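PDB 7O2N: UTP--glucose-1-phosphate uridylyltransferase YngB from Bacillus subtilis, which catalyses the formation of UDP-glucose and diphosphate from UTP and glucose 1-phosphate, for glycolipid formation and wall teichoic acid glucosylation. Local coordinates for residues 131-136 with 250-255. Numbering follows the deposited sequence.
Sequences GDDIMV and GNRYDI
Ile134 and Tyr253 face each other as a hydrogen-bonded pair in a two-stranded antiparallel ribbon. Ile134 N donates to Tyr253 O, and Tyr253 N donates to Ile134 O, each at 2.8 Å. Val136 and Asn251 form the next hydrogen-bonded pair, through Val136 N to Asn251 O and Asn251 N to Val136 O. Past the strand end, Ile255 N reaches Asp132 O at 3.1 Å, from above the carbonyl plane.

On the face with Ile134, Val136 CG2 comes to the ring edge of Tyr253, 3.5 Å from CE2 and in the ring plane. With CG1 of Ile255 set between its backbone N and carbonyl carbon (chi1 59°), the branch runs close to Asp132 O, and Ile255 CD1 meets Ile134 CD1 at 4.0 Å.

The other face carries charge. Arg252 is extended from CG to NE and passes across Asp133. Asp133 OD2 makes a salt bridge of 3.5 Å with Arg252 NE, the carboxylate and guanidinium planes standing nearly perpendicular (85°). Asp254 OD2 makes a long salt bridge of 3.9 Å with Arg252 NH2, within the same strand. Arg206 pairs with OD1 of Asp133, Tyr170 OH hydrogen-bonds to NH2 of Arg252, and Gly256 N bonds to OD1 of Asp254. These second partners probably help to orient the network.

This small sheet belongs to the GT-A-type nucleotidyltransferase fold and is separate from the large mixed sheet. Helix 258-269 packs against Val136, Tyr253 and Ile255. On the charged face, Met204 of strand 201-204 touches Asp133 and Arg252, while Gln160 of strand 156-161 touches Met135 and Arg252. The ribbon thus lies between that helix and these two strands.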
ATOM      1  N   GLY A 131      11.078  -7.758 -10.044  1.00 49.35           N
ATOM      2  CA  GLY A 131      10.242  -6.571 -10.034  1.00 58.86           C
ATOM      3  C   GLY A 131      10.827  -5.446  -9.200  1.00 54.36           C
ATOM      4  O   GLY A 131      10.192  -5.038  -8.235  1.00 73.33           O
ATOM      5  N   ASP A 132      12.003  -4.939  -9.576  1.00 51.73           N
ATOM      6  CA  ASP A 132      12.707  -4.135  -8.590  1.00 65.83           C
ATOM      7  C   ASP A 132      12.739  -2.661  -8.974  1.00 68.69           C
ATOM      8  O   ASP A 132      13.261  -1.839  -8.224  1.00 81.59           O
ATOM      9  CB  ASP A 132      13.993  -4.765  -8.034  1.00 68.82           C
ATOM     10  CG  ASP A 132      14.993  -5.217  -9.073  1.00 77.83           C
ATOM     11  OD1 ASP A 132      14.929  -4.699 -10.216  1.00 85.39           O
ATOM     12  OD2 ASP A 132      15.840  -6.077  -8.721  1.00 83.54           O
ATOM     13  N   ASP A 133      12.104  -2.322 -10.093  1.00 61.57           N
ATOM     14  CA  ASP A 133      12.058  -0.930 -10.503  1.00 57.94           C
ATOM     15  C   ASP A 133      10.870  -0.729 -11.438  1.00 53.65           C
ATOM     16  O   ASP A 133      10.436  -1.668 -12.089  1.00 62.43           O
ATOM     17  CB  ASP A 133      13.401  -0.530 -11.136  1.00 67.34           C
ATOM     18  CG  ASP A 133      13.692  -1.258 -12.445  1.00 74.62           C
ATOM     19  OD1 ASP A 133      12.921  -1.044 -13.394  1.00 77.39           O
ATOM     20  OD2 ASP A 133      14.639  -2.080 -12.485  1.00 81.01           O
ATOM     21  N   ILE A 134      10.367   0.498 -11.546  1.00 48.60           N
ATOM     22  CA  ILE A 134       9.447   0.793 -12.635  1.00 48.94           C
ATOM     23  C   ILE A 134      10.191   1.649 -13.658  1.00 51.99           C
ATOM     24  O   ILE A 134      10.970   2.514 -13.287  1.00 58.96           O
ATOM     25  CB  ILE A 134       8.142   1.425 -12.097  1.00 45.87           C
ATOM     26  CG1 ILE A 134       7.330   0.399 -11.292  1.00 43.73           C
ATOM     27  CG2 ILE A 134       7.325   2.122 -13.180  1.00 36.18           C
ATOM     28  CD1 ILE A 134       6.493   0.989 -10.143  1.00 41.89           C
ATOM     29  N   MET A 135       9.985   1.353 -14.945  1.00 52.33           N
ATOM     30  CA  MET A 135      10.552   2.099 -16.056  1.00 49.86           C
ATOM     31  C   MET A 135       9.422   2.834 -16.768  1.00 58.21           C
ATOM     32  O   MET A 135       8.414   2.233 -17.142  1.00 70.47           O
ATOM     33  CB  MET A 135      11.197   1.147 -17.057  1.00 54.04           C
ATOM     34  CG  MET A 135      12.488   0.541 -16.572  1.00 64.15           C
ATOM     35  SD  MET A 135      13.973   1.330 -17.216  1.00 72.01           S
ATOM     36  CE  MET A 135      13.349   2.999 -17.381  1.00 70.10           C
ATOM     37  N   VAL A 136       9.596   4.145 -16.950  1.00 59.54           N
ATOM     38  CA  VAL A 136       8.697   4.924 -17.780  1.00 57.17           C
ATOM     39  C   VAL A 136       9.440   5.245 -19.069  1.00 54.55           C
ATOM     40  O   VAL A 136      10.532   5.814 -19.014  1.00 54.49           O
ATOM     41  CB  VAL A 136       8.242   6.186 -17.028  1.00 62.62           C
ATOM     42  CG1 VAL A 136       7.087   6.882 -17.735  1.00 63.22           C
ATOM     43  CG2 VAL A 136       7.850   5.853 -15.590  1.00 54.39           C
ATOM     44  N   GLY A 250      14.371   4.410 -20.899  1.00 76.14           N
ATOM     45  CA  GLY A 250      13.463   5.206 -20.070  1.00 77.41           C
ATOM     46  C   GLY A 250      13.990   5.684 -18.707  1.00 65.27           C
ATOM     47  O   GLY A 250      15.162   5.515 -18.353  1.00 63.06           O
ATOM     48  N   ASN A 251      13.069   6.246 -17.914  1.00 60.48           N
ATOM     49  CA  ASN A 251      13.348   6.743 -16.574  1.00 54.18           C
ATOM     50  C   ASN A 251      13.007   5.694 -15.535  1.00 55.18           C
ATOM     51  O   ASN A 251      11.896   5.163 -15.544  1.00 60.25           O
ATOM     52  CB  ASN A 251      12.524   7.976 -16.227  1.00 56.77           C
ATOM     53  CG  ASN A 251      13.187   9.230 -16.743  1.00 69.58           C
ATOM     54  OD1 ASN A 251      14.387   9.429 -16.521  1.00 80.38           O
ATOM     55  ND2 ASN A 251      12.431  10.039 -17.471  1.00 69.27           N
ATOM     56  N   ARG A 252      13.953   5.450 -14.619  1.00 53.48           N
ATOM     57  CA  ARG A 252      13.909   4.267 -13.774  1.00 58.88           C
ATOM     58  C   ARG A 252      13.712   4.601 -12.288  1.00 63.21           C
ATOM     59  O   ARG A 252      14.514   5.305 -11.679  1.00 76.10           O
ATOM     60  CB  ARG A 252      15.188   3.461 -13.986  1.00 63.88           C
ATOM     61  CG  ARG A 252      15.426   2.459 -12.874  1.00 63.74           C
ATOM     62  CD  ARG A 252      16.557   1.516 -13.162  1.00 73.34           C
ATOM     63  NE  ARG A 252      16.649   0.740 -11.934  1.00 96.80           N
ATOM     64  CZ  ARG A 252      17.487   1.025 -10.945  1.00 93.45           C
ATOM     65  NH1 ARG A 252      18.327   2.047 -11.089  1.00 73.66           N
ATOM     66  NH2 ARG A 252      17.491   0.270  -9.853  1.00 77.95           N
ATOM     67  N   TYR A 253      12.666   4.026 -11.680  1.00 60.41           N
ATOM     68  CA  TYR A 253      12.362   4.256 -10.277  1.00 57.05           C
ATOM     69  C   TYR A 253      12.497   2.962  -9.490  1.00 63.97           C
ATOM     70  O   TYR A 253      11.618   2.102  -9.572  1.00 70.89           O
ATOM     71  CB  TYR A 253      10.951   4.812 -10.134  1.00 49.98           C
ATOM     72  CG  TYR A 253      10.751   6.022 -10.995  1.00 50.44           C
ATOM     73  CD1 TYR A 253      11.408   7.215 -10.725  1.00 53.56           C
ATOM     74  CD2 TYR A 253       9.953   5.946 -12.112  1.00 51.11           C
ATOM     75  CE1 TYR A 253      11.260   8.323 -11.541  1.00 61.06           C
ATOM     76  CE2 TYR A 253       9.778   7.050 -12.928  1.00 63.05           C
ATOM     77  CZ  TYR A 253      10.440   8.235 -12.651  1.00 65.16           C
ATOM     78  OH  TYR A 253      10.252   9.308 -13.474  1.00 72.79           O
ATOM     79  N   ASP A 254      13.612   2.851  -8.747  1.00 57.96           N
ATOM     80  CA  ASP A 254      13.859   1.695  -7.904  1.00 50.51           C
ATOM     81  C   ASP A 254      12.833   1.704  -6.774  1.00 54.78           C
ATOM     82  O   ASP A 254      12.524   2.763  -6.221  1.00 56.42           O
ATOM     83  CB  ASP A 254      15.324   1.629  -7.465  1.00 51.55           C
ATOM     84  CG  ASP A 254      15.566   0.891  -6.154  1.00 63.06           C
ATOM     85  OD1 ASP A 254      14.987   1.305  -5.106  1.00 80.34           O
ATOM     86  OD2 ASP A 254      16.342  -0.081  -6.169  1.00 73.33           O
ATOM     87  N   ILE A 255      12.275   0.518  -6.475  1.00 52.54           N
ATOM     88  CA  ILE A 255      11.290   0.362  -5.413  1.00 47.34           C
ATOM     89  C   ILE A 255      11.709  -0.738  -4.430  1.00 49.08           C
ATOM     90  O   ILE A 255      10.850  -1.436  -3.888  1.00 54.61           O
ATOM     91  CB  ILE A 255       9.894   0.105  -6.016  1.00 43.88           C
ATOM     92  CG1 ILE A 255       9.858  -1.151  -6.894  1.00 43.29           C
ATOM     93  CG2 ILE A 255       9.428   1.325  -6.779  1.00 47.74           C
ATOM     94  CD1 ILE A 255       8.552  -1.375  -7.617  1.00 42.25           C
TER